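Long-range contacts in RNA-dependent RNA polymerase (Dera Ghazi Khan orthonairovirus, PDB 6DX2), which probably cleaves ubiquitin or ubiquitin-like modifiers from proteins through its viral OTU protease domain, the piece of the large polymerase protein present in this chain: residues N41-S46 and G149-L154; L112-I117 and T140-K145. All blocks are in the same frame, centred on the assembly; numbering follows the deposited sequence.

Contact 1 of 2, residues N41-S46 and G149-L154; sequences NCFFYS and GHIEPL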
loop_
_atom_site.group_PDB
_atom_site.type_symbol
_atom_site.label_atom_id
_atom_site.label_comp_id
_atom_site.label_asym_id
_atom_site.label_seq_id
_atom_site.Cartn_x
_atom_site.Cartn_y
_atom_site.Cartn_z
ATOM N N ASN A 41 -0.330 13.487 0.062
ATOM C CA ASN A 41 0.749 12.667 0.595
ATOM C C ASN A 41 0.279 11.498 1.470
ATOM O O ASN A 41 1.125 10.847 2.075
ATOM C CB ASN A 41 1.681 13.558 1.424
ATOM C CG ASN A 41 2.177 14.749 0.621
ATOM O OD1 ASN A 41 2.441 14.639 -0.562
ATOM N ND2 ASN A 41 2.315 15.923 1.280
ATOM N N CYS A 42 -1.044 11.299 1.630
ATOM C CA CYS A 42 -1.579 10.384 2.637
ATOM C C CYS A 42 -1.087 8.933 2.477
ATOM O O CYS A 42 -0.947 8.261 3.500
ATOM C CB CYS A 42 -3.108 10.410 2.646
ATOM S SG CYS A 42 -3.867 9.949 1.069
ATOM N N PHE A 43 -0.795 8.447 1.252
ATOM C CA PHE A 43 -0.266 7.101 1.106
ATOM C C PHE A 43 1.055 7.015 1.845
ATOM O O PHE A 43 1.276 6.085 2.629
ATOM C CB PHE A 43 -0.095 6.770 -0.387
ATOM C CG PHE A 43 0.583 5.456 -0.631
ATOM C CD1 PHE A 43 -0.179 4.317 -0.859
ATOM C CD2 PHE A 43 1.963 5.353 -0.562
ATOM C CE1 PHE A 43 0.444 3.079 -1.060
ATOM C CE2 PHE A 43 2.606 4.097 -0.743
ATOM C CZ PHE A 43 1.812 2.967 -1.003
ATOM N N PHE A 44 1.872 8.067 1.712
ATOM C CA PHE A 44 3.197 8.095 2.302
ATOM C C PHE A 44 3.135 8.390 3.780
ATOM O O PHE A 44 3.932 7.849 4.526
ATOM C CB PHE A 44 4.077 9.107 1.527
ATOM C CG PHE A 44 4.092 8.810 0.003
ATOM C CD1 PHE A 44 4.840 7.732 -0.515
ATOM C CD2 PHE A 44 3.212 9.511 -0.846
ATOM C CE1 PHE A 44 4.797 7.455 -1.896
ATOM C CE2 PHE A 44 3.132 9.232 -2.183
ATOM C CZ PHE A 44 3.904 8.194 -2.718
ATOM N N TYR A 45 2.189 9.229 4.219
ATOM C CA TYR A 45 1.955 9.391 5.660
ATOM C C TYR A 45 1.599 8.056 6.273
ATOM O O TYR A 45 2.037 7.729 7.386
ATOM C CB TYR A 45 0.791 10.321 5.931
ATOM C CG TYR A 45 0.992 11.785 5.549
ATOM C CD1 TYR A 45 2.289 12.312 5.319
ATOM C CD2 TYR A 45 -0.118 12.573 5.270
ATOM C CE1 TYR A 45 2.450 13.687 4.930
ATOM C CE2 TYR A 45 0.033 13.883 4.842
ATOM C CZ TYR A 45 1.305 14.427 4.676
ATOM O OH TYR A 45 1.434 15.735 4.256
ATOM N N SER A 46 0.744 7.299 5.572
ATOM C CA SER A 46 0.217 6.070 6.133
ATOM C C SER A 46 1.313 5.034 6.285
ATOM O O SER A 46 1.394 4.359 7.337
ATOM C CB SER A 46 -0.909 5.559 5.254
ATOM O OG SER A 46 -2.041 6.404 5.353
ATOM N N GLY A 149 -11.296 7.931 -1.659
ATOM C CA GLY A 149 -10.169 8.657 -2.179
ATOM C C GLY A 149 -9.054 8.927 -1.196
ATOM O O GLY A 149 -8.043 9.512 -1.591
ATOM N N HIS A 150 -9.180 8.510 0.059
ATOM C CA HIS A 150 -8.113 8.732 1.010
ATOM C C HIS A 150 -7.570 7.402 1.502
ATOM O O HIS A 150 -8.199 6.356 1.355
ATOM C CB HIS A 150 -8.607 9.618 2.174
ATOM C CG HIS A 150 -8.885 11.029 1.747
ATOM N ND1 HIS A 150 -10.158 11.490 1.477
ATOM C CD2 HIS A 150 -8.049 12.076 1.521
ATOM C CE1 HIS A 150 -10.096 12.761 1.118
ATOM N NE2 HIS A 150 -8.829 13.141 1.137
ATOM N N ILE A 151 -6.327 7.433 1.946
ATOM C CA ILE A 151 -5.647 6.272 2.466
ATOM C C ILE A 151 -5.396 6.528 3.929
ATOM O O ILE A 151 -4.951 7.623 4.319
ATOM C CB ILE A 151 -4.335 5.982 1.713
ATOM C CG1 ILE A 151 -4.669 5.578 0.289
ATOM C CG2 ILE A 151 -3.467 4.923 2.463
ATOM C CD1 ILE A 151 -3.509 5.148 -0.460
ATOM N N GLU A 152 -5.718 5.527 4.747
ATOM C CA GLU A 152 -5.424 5.550 6.166
ATOM C C GLU A 152 -4.717 4.259 6.567
ATOM O O GLU A 152 -4.959 3.191 5.988
ATOM C CB GLU A 152 -6.711 5.717 6.981
ATOM C CG GLU A 152 -7.632 6.838 6.450
ATOM C CD GLU A 152 -7.051 8.257 6.582
ATOM O OE1 GLU A 152 -6.111 8.443 7.389
ATOM O OE2 GLU A 152 -7.564 9.190 5.888
ATOM N N PRO A 153 -3.809 4.328 7.518
ATOM C CA PRO A 153 -3.213 3.088 8.053
ATOM C C PRO A 153 -4.217 2.287 8.886
ATOM O O PRO A 153 -5.061 2.856 9.565
ATOM C CB PRO A 153 -2.058 3.617 8.925
ATOM C CG PRO A 153 -2.332 5.047 9.154
ATOM C CD PRO A 153 -3.385 5.537 8.246
ATOM N N LEU A 154 -4.093 0.961 8.851
ATOM C CA LEU A 154 -4.836 0.057 9.727
ATOM C C LEU A 154 -3.849 -0.677 10.616
ATOM O O LEU A 154 -2.769 -1.017 10.165
ATOM C CB LEU A 154 -5.600 -0.985 8.882
ATOM C CG LEU A 154 -6.655 -0.341 7.946
ATOM C CD1 LEU A 154 -7.052 -1.489 6.948
ATOM C CD2 LEU A 154 -7.814 0.183 8.802
#
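The Phe43 ring meets Ile151 at its edge: CD1 of Ile151 lies in the ring plane, 3.5 Å from Phe43 CD1. CD1 of Phe44 also touches the rim, while one face of the Phe44 ring takes CD2 of Phe43 near its border. The Tyr45 ring, turned from the strand, has Asn41 CB over one face. Phe43 CG stands anti to the backbone N (chi1 174°), which lays the ring alongside Ile151. Ile151 N gives Cys42 SG a weak hydrogen bond of 3.6 Å. Ser46 OG sits 3.3 Å from Pro153 CD and 3.5 Å from Ile151 CG2; its proton goes back to Cys42 O (2.8 Å), which Ser46 N reaches from the opposite face. Cys42 opens its helix in the sequence Asn-Cys-Phe, where OTU proteases carry their nucleophile, and His150 probably corresponds to the family's histidine; its poorly ordered imidazole comes nearest with CD2, 4.7 Å from Cys42 SG. Helix 42-46 runs almost parallel to strand 150-154, axes 7.2 Å apart. Behind it Phe44 packs on Trp58 and Ile65 of helix 58-71, while Ser46 reaches Leu144 of strand 142-147.

Contact 2 of 2, residues L112-I117 and T140-K145; sequences LNITII and TALNLK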
loop_
_atom_site.group_PDB
_atom_site.type_symbol
_atom_site.label_atom_id
_atom_site.label_comp_id
_atom_site.label_asym_id
_atom_site.label_seq_id
_atom_site.Cartn_x
_atom_site.Cartn_y
_atom_site.Cartn_z
ATOM N N LEU A 112 11.491 -2.687 0.362
ATOM C CA LEU A 112 11.729 -2.879 1.777
ATOM C C LEU A 112 11.530 -4.316 2.221
ATOM O O LEU A 112 11.712 -4.600 3.416
ATOM C CB LEU A 112 10.785 -1.942 2.589
ATOM C CG LEU A 112 11.117 -0.472 2.449
ATOM C CD1 LEU A 112 10.149 0.315 3.368
ATOM C CD2 LEU A 112 12.574 -0.162 2.815
ATOM N N ASN A 113 11.208 -5.233 1.305
ATOM C CA ASN A 113 10.987 -6.636 1.694
ATOM C C ASN A 113 9.906 -6.709 2.754
ATOM O O ASN A 113 10.053 -7.315 3.830
ATOM C CB ASN A 113 12.278 -7.299 2.174
ATOM C CG ASN A 113 13.144 -7.656 1.024
ATOM O OD1 ASN A 113 13.981 -6.852 0.583
ATOM N ND2 ASN A 113 12.895 -8.833 0.465
ATOM N N ILE A 114 8.813 -6.037 2.455
ATOM C CA ILE A 114 7.656 -6.063 3.314
ATOM C C ILE A 114 6.466 -6.390 2.424
ATOM O O ILE A 114 6.542 -6.404 1.194
ATOM C CB ILE A 114 7.438 -4.733 4.081
ATOM C CG1 ILE A 114 7.256 -3.602 3.094
ATOM C CG2 ILE A 114 8.629 -4.449 5.029
ATOM C CD1 ILE A 114 7.099 -2.151 3.688
ATOM N N THR A 115 5.363 -6.683 3.087
ATOM C CA THR A 115 4.122 -6.952 2.384
ATOM C C THR A 115 3.205 -5.783 2.646
ATOM O O THR A 115 3.138 -5.296 3.795
ATOM C CB THR A 115 3.540 -8.285 2.885
ATOM O OG1 THR A 115 4.406 -9.343 2.411
ATOM C CG2 THR A 115 2.148 -8.582 2.286
ATOM N N ILE A 116 2.497 -5.339 1.597
ATOM C CA ILE A 116 1.585 -4.218 1.699
ATOM C C ILE A 116 0.249 -4.649 1.141
ATOM O O ILE A 116 0.198 -5.254 0.071
ATOM C CB ILE A 116 2.092 -2.964 0.957
ATOM C CG1 ILE A 116 3.460 -2.539 1.571
ATOM C CG2 ILE A 116 0.974 -1.877 0.986
ATOM C CD1 ILE A 116 4.202 -1.407 0.769
ATOM N N ILE A 117 -0.829 -4.372 1.869
ATOM C CA ILE A 117 -2.158 -4.771 1.419
ATOM C C ILE A 117 -3.011 -3.530 1.272
ATOM O O ILE A 117 -3.092 -2.716 2.201
ATOM C CB ILE A 117 -2.808 -5.765 2.391
ATOM C CG1 ILE A 117 -1.922 -6.987 2.484
ATOM C CG2 ILE A 117 -4.270 -6.095 1.956
ATOM C CD1 ILE A 117 -2.410 -8.002 3.593
ATOM N N THR A 140 1.616 -9.249 9.373
ATOM C CA THR A 140 2.916 -8.616 9.230
ATOM C C THR A 140 2.902 -7.526 8.184
ATOM O O THR A 140 3.911 -6.862 8.007
ATOM C CB THR A 140 3.988 -9.684 8.856
ATOM O OG1 THR A 140 3.628 -10.348 7.637
ATOM C CG2 THR A 140 4.073 -10.759 9.912
ATOM N N ALA A 141 1.819 -7.391 7.445
ATOM C CA ALA A 141 1.789 -6.445 6.363
ATOM C C ALA A 141 1.581 -5.027 6.875
ATOM O O ALA A 141 1.101 -4.802 7.998
ATOM C CB ALA A 141 0.650 -6.798 5.386
ATOM N N LEU A 142 1.865 -4.091 5.993
ATOM C CA LEU A 142 1.312 -2.736 6.112
ATOM C C LEU A 142 -0.064 -2.770 5.468
ATOM O O LEU A 142 -0.185 -2.845 4.238
ATOM C CB LEU A 142 2.197 -1.684 5.469
ATOM C CG LEU A 142 3.694 -1.641 5.720
ATOM C CD1 LEU A 142 4.232 -0.266 5.262
ATOM C CD2 LEU A 142 4.093 -1.874 7.080
ATOM N N ASN A 143 -1.077 -2.662 6.309
ATOM C CA ASN A 143 -2.472 -2.725 5.908
ATOM C C ASN A 143 -2.948 -1.307 5.711
ATOM O O ASN A 143 -2.977 -0.549 6.681
ATOM C CB ASN A 143 -3.289 -3.435 6.978
ATOM C CG ASN A 143 -2.946 -4.906 7.017
ATOM O OD1 ASN A 143 -3.280 -5.609 6.082
ATOM N ND2 ASN A 143 -2.092 -5.317 7.956
ATOM N N LEU A 144 -3.411 -1.000 4.495
ATOM C CA LEU A 144 -3.865 0.348 4.153
ATOM C C LEU A 144 -5.317 0.279 3.766
ATOM O O LEU A 144 -5.703 -0.607 2.985
ATOM C CB LEU A 144 -3.039 0.888 2.939
ATOM C CG LEU A 144 -1.534 0.984 3.211
ATOM C CD1 LEU A 144 -0.877 1.546 1.965
ATOM C CD2 LEU A 144 -1.206 1.894 4.431
ATOM N N LYS A 145 -6.096 1.217 4.293
ATOM C CA LYS A 145 -7.491 1.345 3.945
ATOM C C LYS A 145 -7.626 2.414 2.892
ATOM O O LYS A 145 -7.241 3.573 3.116
ATOM C CB LYS A 145 -8.333 1.700 5.162
ATOM C CG LYS A 145 -9.837 1.758 4.891
ATOM C CD LYS A 145 -10.617 2.047 6.196
ATOM C CE LYS A 145 -10.620 3.531 6.489
ATOM N NZ LYS A 145 -11.160 3.806 7.849
HETATM O O HOH W 1 5.562 -7.207 5.872
#
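Thr115 O accepts from Leu142 N at 2.8 Å, in the carbonyl plane, and Ala141 CA adds a CA-H...O contact to the same oxygen. One step on, Leu142 O takes Ile117 N at 2.9 Å, the donor tilted 29° from the carbonyl plane, with Ile116 CA as a further C-H neighbour. Leu144 N then approaches Ile117 O almost head-on to the carbonyl, at 2.9 Å. Before this ladder a water bridges the two segments: it accepts from Thr115 N (2.8 Å) and donates to Thr140 O (2.7 Å). The pattern is that of two parallel strands, with Ile116 opposite Leu142 and Ile117 opposite Asn143, inside the mixed sheet of the OTU domain; the chain between them passes through antiparallel strand 127-133, on the other side of 116-121, before returning. Backbone bonds extend the sheet both ways: Ile116 with Tyr133 of strand 127-133, Asn143 with Leu154 of strand 150-156. Asn143 CG lies opposite its own carbonyl carbon (chi1 -70°), which brings the amide alongside Ile117, OD1 lying 3.6 Å from Ile117 CD1. That oxygen is satisfied by Trp119 NE1, and ND2 by Val138 O. Thr115 OG1 bonds to Gly136 N, while its CG2 touches Ala141 CB. On the face of Ile116 and Leu142, Ile116 CG2 meets Leu144 CD1 at 4.0 Å, and the side chain of Ile114 slants across that of Leu142, with their CD1 atoms 3.8 Å apart. Helices 42-52 and 102-112 pack over this face; on the other, Ile117 leans on Ala141, Trp11 and Val138.

In the fold
The two contacts have their centres about 12 Å apart; both reach the mixed sheet, contact 1 through strand 150-156 and contact 2 through 116-121 and 142-147. Along the chain the order is 41-46, 112-117, 140-145, 149-154, so both segments of contact 2 fall between those of contact 1. Strands 142-147 and 150-156 follow each other as antiparallel neighbours, with Lys145 N probably hydrogen-bonded to Glu152 O. Leu144 belongs to contact 2 and packs on contact 1, its CD1 3.6 Å from Phe43 CE1. Contact 2 joins two neighbouring inner strands of the sheet, and contact 1 lays against it the helix that begins with the probable nucleophile, close to the strand that begins with the probable histidine.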